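Local atomic coordinates of O-phospho-L-seryl-tRNA:Cys-tRNA synthase (Methanocaldococcus jannaschii DSM 2661, PDB entry 5X6B), a protein that probably uses pyridoxal phosphate to convert O-phosphoseryl-tRNA(Cys) into cysteinyl-tRNA(Cys), supplying cysteine for protein synthesis in a methanogen. Residues E168-P171 and T172-I175. Sequence-based numbering, arbitrary orientation.
Sequences EEYP and TYKI
The backbone N of Tyr173 donates to Glu169 O (2.5 Å). This bond closes a tight surface hairpin turn after strand 160-166, an outermost strand of the seven-stranded sheet; Tyr170 and cis Pro171 have backbone angles close to those of a type VIa turn. Proline suits the place because it readily accepts the cis peptide, and its CB lies 3.5 Å above the centre of the Tyr170 ring. Tyr173, in a left-handed backbone conformation, has CG anti to the carbonyl carbon (chi1 -67°). Its broad ring can therefore cover the Glu169-Tyr170 peptide, one face taking Tyr170 CA in a CH-pi contact, 4.0 Å from the centroid, while its OH reaches the Tyr170 ring edge, 3.7 Å from Tyr170 CD1. Tyr206 stacks on Tyr173; Tyr170 OH hydrogen-bonds to Glu352 OE1 and Pro171 to Gly340, joining the turn to those parts of the chain. At the hairpin's base, Glu168 and Lys174 form an antiparallel hydrogen-bonded pair, its Glu168 N to Lys174 O bond weak. Thr172 holds its short hydroxyl near the backbone, and extended Glu168 is long enough for OE1 to accept weakly from Thr172 OG1 (3.0 Å). Backbone bonding and aromatic packing thus define the turn, with the exposed carboxylate adding a modest polar tie.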
ATOM      1  N   GLU B 168      35.451   0.461 -18.808  1.00 74.81           N
ATOM      2  CA  GLU B 168      35.399   1.377 -19.938  1.00 64.49           C
ATOM      3  C   GLU B 168      34.339   2.417 -19.649  1.00 67.99           C
ATOM      4  O   GLU B 168      33.250   2.074 -19.199  1.00 64.54           O
ATOM      5  CB  GLU B 168      35.064   0.660 -21.241  1.00 57.88           C
ATOM      6  CG  GLU B 168      34.786   1.625 -22.388  1.00 69.80           C
ATOM      7  CD  GLU B 168      34.307   0.928 -23.644  1.00 67.45           C
ATOM      8  OE1 GLU B 168      33.970  -0.271 -23.568  1.00 75.01           O
ATOM      9  OE2 GLU B 168      34.272   1.580 -24.708  1.00 68.93           O
ATOM     10  N   GLU B 169      34.646   3.685 -19.892  1.00 70.25           N
ATOM     11  CA  GLU B 169      33.646   4.724 -19.699  1.00 69.86           C
ATOM     12  C   GLU B 169      32.791   4.828 -20.960  1.00 73.36           C
ATOM     13  O   GLU B 169      32.047   3.898 -21.272  1.00 75.47           O
ATOM     14  CB  GLU B 169      34.304   6.055 -19.341  1.00 68.52           C
ATOM     15  CG  GLU B 169      35.245   5.947 -18.141  1.00 82.34           C
ATOM     16  CD  GLU B 169      35.284   7.209 -17.294  1.00103.66           C
ATOM     17  OE1 GLU B 169      34.369   8.048 -17.439  1.00110.84           O
ATOM     18  OE2 GLU B 169      36.235   7.369 -16.495  1.00 79.80           O
ATOM     19  N   TYR B 170      32.891   5.934 -21.691  1.00 71.99           N
ATOM     20  CA  TYR B 170      32.063   6.109 -22.887  1.00 66.85           C
ATOM     21  C   TYR B 170      32.329   5.013 -23.923  1.00 69.70           C
ATOM     22  O   TYR B 170      33.482   4.660 -24.176  1.00 72.09           O
ATOM     23  CB  TYR B 170      32.294   7.485 -23.514  1.00 70.28           C
ATOM     24  CG  TYR B 170      31.340   7.795 -24.644  1.00 70.27           C
ATOM     25  CD1 TYR B 170      30.085   8.332 -24.390  1.00 83.44           C
ATOM     26  CD2 TYR B 170      31.684   7.534 -25.964  1.00 78.07           C
ATOM     27  CE1 TYR B 170      29.202   8.609 -25.418  1.00 75.78           C
ATOM     28  CE2 TYR B 170      30.808   7.809 -27.000  1.00 78.61           C
ATOM     29  CZ  TYR B 170      29.569   8.347 -26.720  1.00 83.23           C
ATOM     30  OH  TYR B 170      28.695   8.623 -27.747  1.00 73.66           O
ATOM     31  N   PRO B 171      31.256   4.464 -24.522  1.00 74.62           N
ATOM     32  CA  PRO B 171      29.858   4.789 -24.227  1.00 68.89           C
ATOM     33  C   PRO B 171      29.159   3.746 -23.356  1.00 60.37           C
ATOM     34  O   PRO B 171      28.026   3.968 -22.932  1.00 68.63           O
ATOM     35  CB  PRO B 171      29.229   4.829 -25.616  1.00 64.67           C
ATOM     36  CG  PRO B 171      29.966   3.735 -26.348  1.00 60.82           C
ATOM     37  CD  PRO B 171      31.367   3.665 -25.756  1.00 61.41           C
ATOM     38  N   THR B 172      29.822   2.624 -23.100  1.00 57.10           N
ATOM     39  CA  THR B 172      29.217   1.547 -22.328  1.00 54.03           C
ATOM     40  C   THR B 172      29.160   1.832 -20.824  1.00 61.65           C
ATOM     41  O   THR B 172      28.230   1.395 -20.144  1.00 58.26           O
ATOM     42  CB  THR B 172      29.960   0.220 -22.553  1.00 55.69           C
ATOM     43  OG1 THR B 172      31.365   0.415 -22.349  1.00 60.92           O
ATOM     44  CG2 THR B 172      29.713  -0.287 -23.969  1.00 37.46           C
ATOM     45  N   TYR B 173      30.147   2.562 -20.314  1.00 62.79           N
ATOM     46  CA  TYR B 173      30.248   2.855 -18.884  1.00 51.08           C
ATOM     47  C   TYR B 173      30.138   1.588 -18.035  1.00 58.45           C
ATOM     48  O   TYR B 173      29.398   1.546 -17.052  1.00 53.78           O
ATOM     49  CB  TYR B 173      29.187   3.876 -18.477  1.00 53.30           C
ATOM     50  CG  TYR B 173      29.437   5.236 -19.085  1.00 62.10           C
ATOM     51  CD1 TYR B 173      30.321   6.127 -18.491  1.00 66.47           C
ATOM     52  CD2 TYR B 173      28.811   5.623 -20.263  1.00 61.01           C
ATOM     53  CE1 TYR B 173      30.567   7.368 -19.041  1.00 76.76           C
ATOM     54  CE2 TYR B 173      29.052   6.868 -20.823  1.00 72.32           C
ATOM     55  CZ  TYR B 173      29.935   7.735 -20.204  1.00 64.48           C
ATOM     56  OH  TYR B 173      30.186   8.975 -20.745  1.00 77.22           O
ATOM     57  N   LYS B 174      30.886   0.562 -18.432  1.00 55.45           N
ATOM     58  CA  LYS B 174      30.901  -0.715 -17.728  1.00 58.02           C
ATOM     59  C   LYS B 174      31.882  -0.718 -16.556  1.00 66.98           C
ATOM     60  O   LYS B 174      33.022  -0.282 -16.687  1.00 70.78           O
ATOM     61  CB  LYS B 174      31.251  -1.853 -18.692  1.00 55.53           C
ATOM     62  CG  LYS B 174      31.358  -3.205 -18.009  1.00 50.28           C
ATOM     63  CD  LYS B 174      31.752  -4.309 -18.971  1.00 45.15           C
ATOM     64  CE  LYS B 174      31.767  -5.646 -18.244  1.00 43.25           C
ATOM     65  NZ  LYS B 174      32.083  -6.777 -19.147  1.00 58.08           N
ATOM     66  N   ILE B 175      31.429  -1.230 -15.416  1.00 70.86           N
ATOM     67  CA  ILE B 175      32.243  -1.297 -14.208  1.00 62.16           C
ATOM     68  C   ILE B 175      33.304  -2.397 -14.270  1.00 74.77           C
ATOM     69  O   ILE B 175      33.020  -3.528 -14.669  1.00 67.20           O
ATOM     70  CB  ILE B 175      31.357  -1.531 -12.960  1.00 61.60           C
ATOM     71  CG1 ILE B 175      30.398  -0.357 -12.761  1.00 58.10           C
ATOM     72  CG2 ILE B 175      32.202  -1.746 -11.716  1.00 70.24           C
ATOM     73  CD1 ILE B 175      31.089   0.980 -12.641  1.00 69.57           C
TER